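Local coordinates for polyhedrin (PDB 5A99), which assembles into the crystalline matrix of cypovirus polyhedra, the occlusion bodies that encase virus particles and probably protect them outside the insect host, at residues A[240-243]-A[244-248]; A[227-231]-A[232-236]; A[158-162]-A[163-167]; A[51-54]-A[55-58]. One frame throughout, in Å; residues are numbered along the deposited sequence.

In the fold
Interaction 1 touches both 2 and 3, while interaction 4, the most buried of the four, is centred about 20 Å or more from each of them. Interaction 1, the C-terminal loop, is largely at the surface and relies on backbone bonds, a threonine hydroxyl and an ion pair; its Tyr240 packs on Trp233 of interaction 2, and its Arg241 reaches Pro158 of interaction 3. Interactions 3 and 4 touch the same six-stranded sheet, the first through an edge hairpin with an exposed, charged turn, the second where the chain passes from strand 46-53 to the three-stranded sheet. Interaction 2 is one helix with a buried aromatic side and a hydrated side. Interactions 2, 3 and 4 also meet the second subunit.

Interaction 1 of 4, residues A[240-243]-A[244-248]; sequences YRTK and CDIAV
Val248 N donates to Tyr240 O at 2.8 Å, an almost straight bond (166° at the hydrogen), and the terminal Val248 OXT accepts a hydrogen bond from Tyr240 N in return. Beyond the bridged pair Arg241 and Ala247 the chain reverses through a type I beta turn, in which Asp245 N binds Thr242 O. Thr242 N donates to Ile246 O at 3.0 Å, and Asp245 has a left-handed backbone; together these features fit a hairpin turn with a G1-type bulge. Thr242 also closes it with its side chain: chi1 of 70° sets OG1 between its own N and carbonyl carbon, where it accepts from Ile246 N at 2.9 Å. At the open end, Val248 CG2 meets the edge of the Tyr240 ring at CD2, 3.7 Å away, while the ring stacks on Trp233 and its OH binds Glu225. On the Arg241 side, NH1 forms a salt bridge with Asp245 OD2 at 3.3 Å, the two flat groups tilted by 22°. Arg157 pairs with Asp245 OD1, and Pro158 O accepts a hydrogen bond from Arg241 NH2. With two arginines at one carboxylate, Asp245 is probably kept ionised, tying the exposed turn to the edge of the sheet.

Interaction 2 of 4, residues A[227-231]-A[232-236]; sequences TSVAN and YWTRF
Ser228 and Trp233 meet on the buried side of helix 225-236, where the packing is tight. Trp233 N binds Ser228 O at 2.9 Å, five residues back, and Thr234 N repeats that spacing on Val229 O; this pair of bonds is the signature of a wider, pi-type turn within the alpha helix. Tyr232 N makes a shorter-span but weak bond to the same Ser228 O. Above the backbone, the Trp233 indole presents its NE1 edge to Ser228 OG at 3.0 Å, but the bond is weak, bent to 128°; OG is also bonded to Glu225 O. Tyr232 CD2 sits 3.6 Å over the centre of the indole face, and Tyr232 OH bonds to His36 and Arg50 of the sheet beneath.

Toward Ala230 and Thr234 the contact turns to solvent. Thr234, with chi1 at 58°, swings OG1 back to donate to Val229 O at 2.7 Å, so this carbonyl holds both the amide and the hydroxyl of one residue. A water donates to Thr234 OG1 at 2.9 Å and to Ala230 O at 2.7 Å. Asn231 O accepts from Ser93 OG of the second subunit. The carbonyls displaced by the wide turn are thus satisfied by amides, a hydroxyl, a water and a neighbouring subunit, which probably offsets the cost of the irregularity.

Interaction 3 of 4, residues A[158-162]-A[163-167]; sequences PIRYF and DREMA
A beta hairpin at the edge of the six-stranded sheet joins strand 157-161 to strand 164-173, with Phe162 and Asp163 at the corners of a type I' turn. Tyr161 and Arg164 face each other as a hydrogen-bonded pair: Tyr161 N reaches Arg164 O at 2.9 Å and Arg164 N returns to Tyr161 O at 3.0 Å. Further down, Met166 and Ala167 both oppose Ile159, a classic beta bulge. Ile159 O takes a nearly straight bond from Met166 N (174° at the hydrogen) and a weak one from Ala167 N.

On the exposed side, Arg160 curls over the turn, bent at chi3 (101°), and grips Asp163 O side-on with NE at 3.0 Å and NH2 at 3.1 Å. Both nitrogens come from the same face of that carbonyl, whose oxygen lies close to the guanidinium plane. Glu165 CG lies over one guanidinium face, and its OE2 is a long 3.7 Å from Arg160 NH1, well out of plane, so this ion pair is one of charge only, with no N-H aimed at the oxygen. Glu165 also runs beside Pro158. On the other side, Met166 SD stands at the edge of the Tyr161 ring, 5.4 Å from its centroid, a Met-aromatic contact packed against Met141 of the second subunit. At the tip, a water donates to Phe162 O at 2.9 Å and weakly accepts from Arg164 NE.

Interaction 4 of 4, residues A[51-54]-A[55-58]; sequences AQNP and RIIS
Asn53 reaches across to the residues that follow it, its CG anti to the backbone N (chi1 -167°), which carries the amide over the bend. Its CB lies against the Ile57 side chain, 3.7 Å from CG1, and also close to the carbonyl of Ile56. Next, CG sits 3.0 Å from Ile56 O. At the tip, OD1 accepts two backbone amides, Arg55 N at 2.9 Å and Ile56 N at 2.9 Å, the second nearly straight at 173°. They approach from opposite faces of the amide plane, that of Ile56 lying 38° out of it, so the oxygen is clasped between them. The bond to Arg55 N makes this an Asx turn, extended by the one to Ile56, at the point where strand 46-53 of the six-stranded sheet gives way to strand 56-61 of the three-stranded sheet. The other branch, ND2, donates to Arg211 O, which fixes the amide's rotation. Ile57 turns its end toward strand 46-53: CD1 rests 3.6 Å from Gln52 CA, and CG2 meets Ala51 CB at 3.9 Å. Arg55 extends its chain away from the bend, and its NH1 bonds to Thr208 and to Asn204 O.

Interaction 1 of 4, residues A[240-243]-A[244-248]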
# COMPACT_ATOMS: atom_id res chain seq x y z
N TYR A 240 -0.12 24.66 -11.15
CA TYR A 240 0.73 24.89 -9.99
C TYR A 240 0.84 26.38 -9.66
O TYR A 240 0.81 27.24 -10.55
CB TYR A 240 2.14 24.31 -10.24
CG TYR A 240 3.10 24.49 -9.09
CD1 TYR A 240 3.02 23.69 -7.97
CD2 TYR A 240 4.09 25.47 -9.13
CE1 TYR A 240 3.89 23.86 -6.91
CE2 TYR A 240 4.96 25.64 -8.08
CZ TYR A 240 4.85 24.83 -6.97
OH TYR A 240 5.72 24.98 -5.92
N ARG A 241 0.97 26.65 -8.37
CA ARG A 241 1.05 28.01 -7.86
C ARG A 241 2.41 28.20 -7.18
O ARG A 241 2.74 27.48 -6.24
CB ARG A 241 -0.08 28.23 -6.86
CG ARG A 241 -0.60 29.63 -6.77
CD ARG A 241 -1.85 29.67 -5.87
NE ARG A 241 -3.09 29.62 -6.65
CZ ARG A 241 -3.42 30.55 -7.53
NH1 ARG A 241 -2.60 31.58 -7.71
NH2 ARG A 241 -4.54 30.47 -8.21
N THR A 242 3.18 29.18 -7.65
CA THR A 242 4.52 29.46 -7.12
C THR A 242 4.51 30.26 -5.81
O THR A 242 3.46 30.73 -5.36
CB THR A 242 5.39 30.22 -8.15
OG1 THR A 242 4.91 31.55 -8.30
CG2 THR A 242 5.40 29.50 -9.51
N LYS A 243 5.68 30.40 -5.19
CA LYS A 243 5.81 31.15 -3.94
C LYS A 243 5.30 32.58 -4.10
O LYS A 243 4.69 33.14 -3.19
CB LYS A 243 7.26 31.19 -3.47
CG LYS A 243 7.44 31.99 -2.18
CD LYS A 243 8.90 32.35 -1.91
CE LYS A 243 9.00 33.29 -0.71
NZ LYS A 243 10.42 33.52 -0.27
N CYS A 244 5.57 33.16 -5.27
CA CYS A 244 5.19 34.54 -5.55
C CYS A 244 3.77 34.60 -6.09
O CYS A 244 3.29 35.65 -6.49
CB CYS A 244 6.16 35.14 -6.57
SG CYS A 244 7.84 35.30 -5.96
N ASP A 245 3.13 33.44 -6.11
CA ASP A 245 1.73 33.32 -6.49
C ASP A 245 1.47 33.46 -7.99
O ASP A 245 0.52 34.11 -8.41
CB ASP A 245 0.87 34.31 -5.72
CG ASP A 245 -0.52 33.77 -5.48
OD1 ASP A 245 -0.64 32.81 -4.70
OD2 ASP A 245 -1.49 34.28 -6.08
N ILE A 246 2.31 32.83 -8.80
CA ILE A 246 2.07 32.81 -10.23
C ILE A 246 1.47 31.46 -10.57
O ILE A 246 1.93 30.42 -10.09
CB ILE A 246 3.36 33.06 -11.04
CG1 ILE A 246 3.93 34.43 -10.68
CG2 ILE A 246 3.08 32.95 -12.53
CD1 ILE A 246 5.14 34.82 -11.50
N ALA A 247 0.42 31.50 -11.39
CA ALA A 247 -0.26 30.31 -11.84
C ALA A 247 0.40 29.79 -13.10
O ALA A 247 0.29 30.40 -14.17
CB ALA A 247 -1.73 30.59 -12.08
N VAL A 248 1.14 28.69 -12.95
CA VAL A 248 1.90 28.11 -14.05
C VAL A 248 1.35 26.73 -14.43
O VAL A 248 1.75 26.17 -15.45
CB VAL A 248 3.39 27.95 -13.68
CG1 VAL A 248 4.02 29.31 -13.41
CG2 VAL A 248 3.55 26.98 -12.50
OXT VAL A 248 0.52 26.15 -13.73

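Interaction 2 of 4, residues A[227-231]-A[232-236]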
# COMPACT_ATOMS: atom_id res chain seq x y z
N THR A 227 12.96 25.06 -10.68
CA THR A 227 13.38 23.87 -11.41
C THR A 227 12.17 22.99 -11.67
O THR A 227 11.98 22.51 -12.78
CB THR A 227 14.49 23.07 -10.67
OG1 THR A 227 15.58 23.95 -10.35
CG2 THR A 227 15.01 21.95 -11.55
N SER A 228 11.34 22.80 -10.64
CA SER A 228 10.11 22.01 -10.77
C SER A 228 9.14 22.65 -11.77
O SER A 228 8.50 21.94 -12.55
CB SER A 228 9.43 21.79 -9.41
OG SER A 228 8.82 22.97 -8.92
N VAL A 229 9.03 23.98 -11.75
CA VAL A 229 8.17 24.68 -12.70
C VAL A 229 8.64 24.36 -14.12
O VAL A 229 7.84 23.96 -14.97
CB VAL A 229 8.14 26.22 -12.44
CG1 VAL A 229 7.55 26.98 -13.61
CG2 VAL A 229 7.38 26.54 -11.15
N ALA A 230 9.94 24.50 -14.34
CA ALA A 230 10.53 24.24 -15.65
C ALA A 230 10.46 22.78 -16.10
O ALA A 230 10.17 22.50 -17.27
CB ALA A 230 11.96 24.71 -15.66
N ASN A 231 10.73 21.85 -15.19
CA ASN A 231 10.95 20.47 -15.58
C ASN A 231 9.81 19.52 -15.25
O ASN A 231 9.87 18.34 -15.60
CB ASN A 231 12.24 19.97 -14.93
CG ASN A 231 13.48 20.66 -15.48
OD1 ASN A 231 13.40 21.51 -16.38
ND2 ASN A 231 14.62 20.33 -14.92
N TYR A 232 8.78 20.03 -14.60
CA TYR A 232 7.70 19.18 -14.13
C TYR A 232 6.33 19.80 -14.37
O TYR A 232 5.54 19.31 -15.17
CB TYR A 232 7.89 18.89 -12.64
CG TYR A 232 6.90 17.91 -12.07
CD1 TYR A 232 7.14 16.54 -12.12
CD2 TYR A 232 5.72 18.36 -11.50
CE1 TYR A 232 6.22 15.64 -11.60
CE2 TYR A 232 4.80 17.47 -10.97
CZ TYR A 232 5.04 16.11 -11.03
OH TYR A 232 4.09 15.23 -10.50
N TRP A 233 6.03 20.89 -13.67
CA TRP A 233 4.68 21.44 -13.69
C TRP A 233 4.25 21.82 -15.11
O TRP A 233 3.25 21.31 -15.61
CB TRP A 233 4.58 22.62 -12.73
CG TRP A 233 4.91 22.23 -11.32
CD1 TRP A 233 6.04 22.55 -10.64
CD2 TRP A 233 4.12 21.43 -10.43
NE1 TRP A 233 6.00 22.02 -9.37
CE2 TRP A 233 4.82 21.32 -9.22
CE3 TRP A 233 2.87 20.80 -10.55
CZ2 TRP A 233 4.34 20.59 -8.14
CZ3 TRP A 233 2.39 20.08 -9.46
CH2 TRP A 233 3.12 19.99 -8.27
N THR A 234 5.00 22.71 -15.75
CA THR A 234 4.66 23.14 -17.10
C THR A 234 4.79 21.98 -18.10
O THR A 234 3.93 21.79 -18.96
CB THR A 234 5.52 24.33 -17.55
OG1 THR A 234 6.91 23.99 -17.49
CG2 THR A 234 5.25 25.52 -16.66
N ARG A 235 5.82 21.17 -17.93
CA ARG A 235 6.10 20.05 -18.82
C ARG A 235 4.96 19.03 -18.90
O ARG A 235 4.61 18.55 -19.99
CB ARG A 235 7.37 19.35 -18.36
CG ARG A 235 7.52 17.91 -18.85
CD ARG A 235 8.91 17.37 -18.53
NE ARG A 235 9.92 18.18 -19.20
CZ ARG A 235 10.23 18.05 -20.48
NH1 ARG A 235 9.61 17.13 -21.20
NH2 ARG A 235 11.15 18.84 -21.03
N PHE A 236 4.38 18.71 -17.74
CA PHE A 236 3.42 17.62 -17.62
C PHE A 236 1.97 18.10 -17.57
O PHE A 236 1.04 17.30 -17.44
CB PHE A 236 3.73 16.78 -16.36
CG PHE A 236 5.08 16.09 -16.40
CD1 PHE A 236 5.46 15.35 -17.50
CD2 PHE A 236 5.97 16.22 -15.35
CE1 PHE A 236 6.70 14.73 -17.55
CE2 PHE A 236 7.21 15.61 -15.40
CZ PHE A 236 7.57 14.87 -16.49
O HOH W 1 9.17 23.89 -19.38

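Interaction 3 of 4, residues A[158-162]-A[163-167]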
# COMPACT_ATOMS: atom_id res chain seq x y z
N PRO A 158 -8.41 28.09 -6.42
CA PRO A 158 -8.43 27.45 -7.73
C PRO A 158 -7.35 27.99 -8.64
O PRO A 158 -6.88 29.12 -8.47
CB PRO A 158 -9.81 27.82 -8.29
CG PRO A 158 -10.60 28.29 -7.13
CD PRO A 158 -9.62 28.90 -6.20
N ILE A 159 -6.96 27.18 -9.61
CA ILE A 159 -6.05 27.59 -10.66
C ILE A 159 -6.76 27.37 -12.00
O ILE A 159 -7.36 26.32 -12.23
CB ILE A 159 -4.74 26.79 -10.65
CG1 ILE A 159 -4.05 26.90 -9.29
CG2 ILE A 159 -3.81 27.25 -11.77
CD1 ILE A 159 -2.87 25.96 -9.13
N ARG A 160 -6.69 28.37 -12.87
CA ARG A 160 -7.49 28.37 -14.09
C ARG A 160 -6.66 28.02 -15.32
O ARG A 160 -5.46 28.32 -15.40
CB ARG A 160 -8.22 29.71 -14.27
CG ARG A 160 -9.24 30.02 -13.16
CD ARG A 160 -9.95 31.37 -13.36
NE ARG A 160 -11.29 31.20 -13.92
CZ ARG A 160 -12.43 31.39 -13.26
NH1 ARG A 160 -12.42 31.77 -11.99
NH2 ARG A 160 -13.58 31.20 -13.88
N TYR A 161 -7.33 27.38 -16.27
CA TYR A 161 -6.73 27.00 -17.54
C TYR A 161 -7.77 27.29 -18.61
O TYR A 161 -8.88 26.74 -18.57
CB TYR A 161 -6.36 25.52 -17.50
CG TYR A 161 -5.78 24.92 -18.75
CD1 TYR A 161 -4.54 25.30 -19.22
CD2 TYR A 161 -6.46 23.93 -19.44
CE1 TYR A 161 -3.99 24.73 -20.36
CE2 TYR A 161 -5.93 23.35 -20.58
CZ TYR A 161 -4.69 23.75 -21.04
OH TYR A 161 -4.17 23.16 -22.17
N PHE A 162 -7.41 28.16 -19.54
CA PHE A 162 -8.37 28.72 -20.49
C PHE A 162 -9.64 29.13 -19.74
O PHE A 162 -10.75 28.80 -20.15
CB PHE A 162 -8.68 27.73 -21.62
CG PHE A 162 -7.51 27.47 -22.54
CD1 PHE A 162 -7.18 28.40 -23.52
CD2 PHE A 162 -6.75 26.32 -22.42
CE1 PHE A 162 -6.11 28.19 -24.36
CE2 PHE A 162 -5.68 26.09 -23.26
CZ PHE A 162 -5.35 27.02 -24.24
N ASP A 163 -9.44 29.84 -18.63
CA ASP A 163 -10.53 30.42 -17.85
C ASP A 163 -11.38 29.42 -17.06
O ASP A 163 -12.34 29.82 -16.42
CB ASP A 163 -11.44 31.25 -18.74
CG ASP A 163 -10.69 32.34 -19.47
OD1 ASP A 163 -10.15 33.24 -18.79
OD2 ASP A 163 -10.63 32.28 -20.72
N ARG A 164 -11.03 28.14 -17.11
CA ARG A 164 -11.75 27.12 -16.35
C ARG A 164 -11.00 26.73 -15.09
O ARG A 164 -9.80 26.49 -15.12
CB ARG A 164 -11.95 25.87 -17.22
CG ARG A 164 -12.79 26.12 -18.46
CD ARG A 164 -12.33 25.22 -19.60
NE ARG A 164 -13.35 25.01 -20.64
CZ ARG A 164 -14.41 24.21 -20.50
NH1 ARG A 164 -14.61 23.56 -19.37
NH2 ARG A 164 -15.27 24.07 -21.51
N GLU A 165 -11.72 26.67 -13.98
CA GLU A 165 -11.15 26.16 -12.75
C GLU A 165 -10.89 24.68 -12.97
O GLU A 165 -11.82 23.90 -13.17
CB GLU A 165 -12.09 26.39 -11.56
CG GLU A 165 -12.27 27.87 -11.19
CD GLU A 165 -13.22 28.10 -10.03
OE1 GLU A 165 -13.99 27.17 -9.71
OE2 GLU A 165 -13.21 29.21 -9.45
N MET A 166 -9.62 24.28 -12.97
CA MET A 166 -9.31 22.88 -13.20
C MET A 166 -8.35 22.27 -12.17
O MET A 166 -8.10 21.06 -12.17
CB MET A 166 -8.78 22.71 -14.63
CG MET A 166 -9.80 23.18 -15.68
SD MET A 166 -9.60 22.48 -17.33
CE MET A 166 -7.88 22.09 -17.29
N ALA A 167 -7.86 23.10 -11.26
CA ALA A 167 -7.07 22.61 -10.14
C ALA A 167 -7.27 23.50 -8.93
O ALA A 167 -7.64 24.67 -9.07
CB ALA A 167 -5.62 22.54 -10.53
O HOH W 2 -12.59 27.66 -22.07

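Interaction 4 of 4, residues A[51-54]-A[55-58]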
# COMPACT_ATOMS: atom_id res chain seq x y z
N ALA A 51 -0.02 11.44 -6.35
CA ALA A 51 -0.95 10.32 -6.40
C ALA A 51 -1.90 10.56 -7.56
O ALA A 51 -2.25 11.71 -7.87
CB ALA A 51 -1.71 10.22 -5.12
N GLN A 52 -2.33 9.49 -8.19
CA GLN A 52 -3.26 9.59 -9.30
C GLN A 52 -4.08 8.33 -9.46
O GLN A 52 -3.64 7.22 -9.12
CB GLN A 52 -2.51 9.89 -10.59
CG GLN A 52 -1.70 8.72 -11.13
CD GLN A 52 -0.79 9.11 -12.29
OE1 GLN A 52 -0.27 10.22 -12.35
NE2 GLN A 52 -0.59 8.17 -13.22
N ASN A 53 -5.28 8.50 -10.01
CA ASN A 53 -6.20 7.40 -10.20
C ASN A 53 -7.33 7.83 -11.13
O ASN A 53 -7.71 9.01 -11.16
CB ASN A 53 -6.76 6.97 -8.84
CG ASN A 53 -7.47 5.64 -8.89
OD1 ASN A 53 -8.69 5.57 -9.12
ND2 ASN A 53 -6.72 4.56 -8.69
N PRO A 54 -7.87 6.88 -11.90
CA PRO A 54 -8.97 7.31 -12.77
C PRO A 54 -10.23 7.68 -11.99
O PRO A 54 -11.08 8.37 -12.54
CB PRO A 54 -9.21 6.10 -13.68
CG PRO A 54 -8.47 4.97 -13.08
CD PRO A 54 -7.63 5.43 -11.95
N ARG A 55 -10.32 7.27 -10.73
CA ARG A 55 -11.58 7.39 -9.99
C ARG A 55 -11.46 7.89 -8.55
O ARG A 55 -12.21 8.77 -8.13
CB ARG A 55 -12.28 6.05 -9.97
CG ARG A 55 -12.86 5.64 -11.30
CD ARG A 55 -13.62 4.34 -11.17
NE ARG A 55 -14.22 3.94 -12.43
CZ ARG A 55 -15.21 3.06 -12.54
NH1 ARG A 55 -15.73 2.49 -11.45
NH2 ARG A 55 -15.69 2.76 -13.74
N ILE A 56 -10.52 7.33 -7.79
CA ILE A 56 -10.50 7.56 -6.36
C ILE A 56 -9.09 7.52 -5.80
O ILE A 56 -8.27 6.67 -6.17
CB ILE A 56 -11.44 6.55 -5.61
CG1 ILE A 56 -11.58 6.94 -4.13
CG2 ILE A 56 -10.95 5.11 -5.78
CD1 ILE A 56 -12.61 6.09 -3.35
N ILE A 57 -8.81 8.44 -4.89
CA ILE A 57 -7.50 8.54 -4.28
C ILE A 57 -7.67 8.61 -2.77
O ILE A 57 -8.33 9.52 -2.26
CB ILE A 57 -6.73 9.78 -4.80
CG1 ILE A 57 -6.40 9.63 -6.29
CG2 ILE A 57 -5.45 10.02 -4.00
CD1 ILE A 57 -5.65 10.83 -6.89
N SER A 58 -7.10 7.63 -2.06
CA SER A 58 -6.96 7.68 -0.60
C SER A 58 -5.51 7.37 -0.25
O SER A 58 -5.02 6.30 -0.57
CB SER A 58 -7.89 6.66 0.06
OG SER A 58 -7.57 6.47 1.43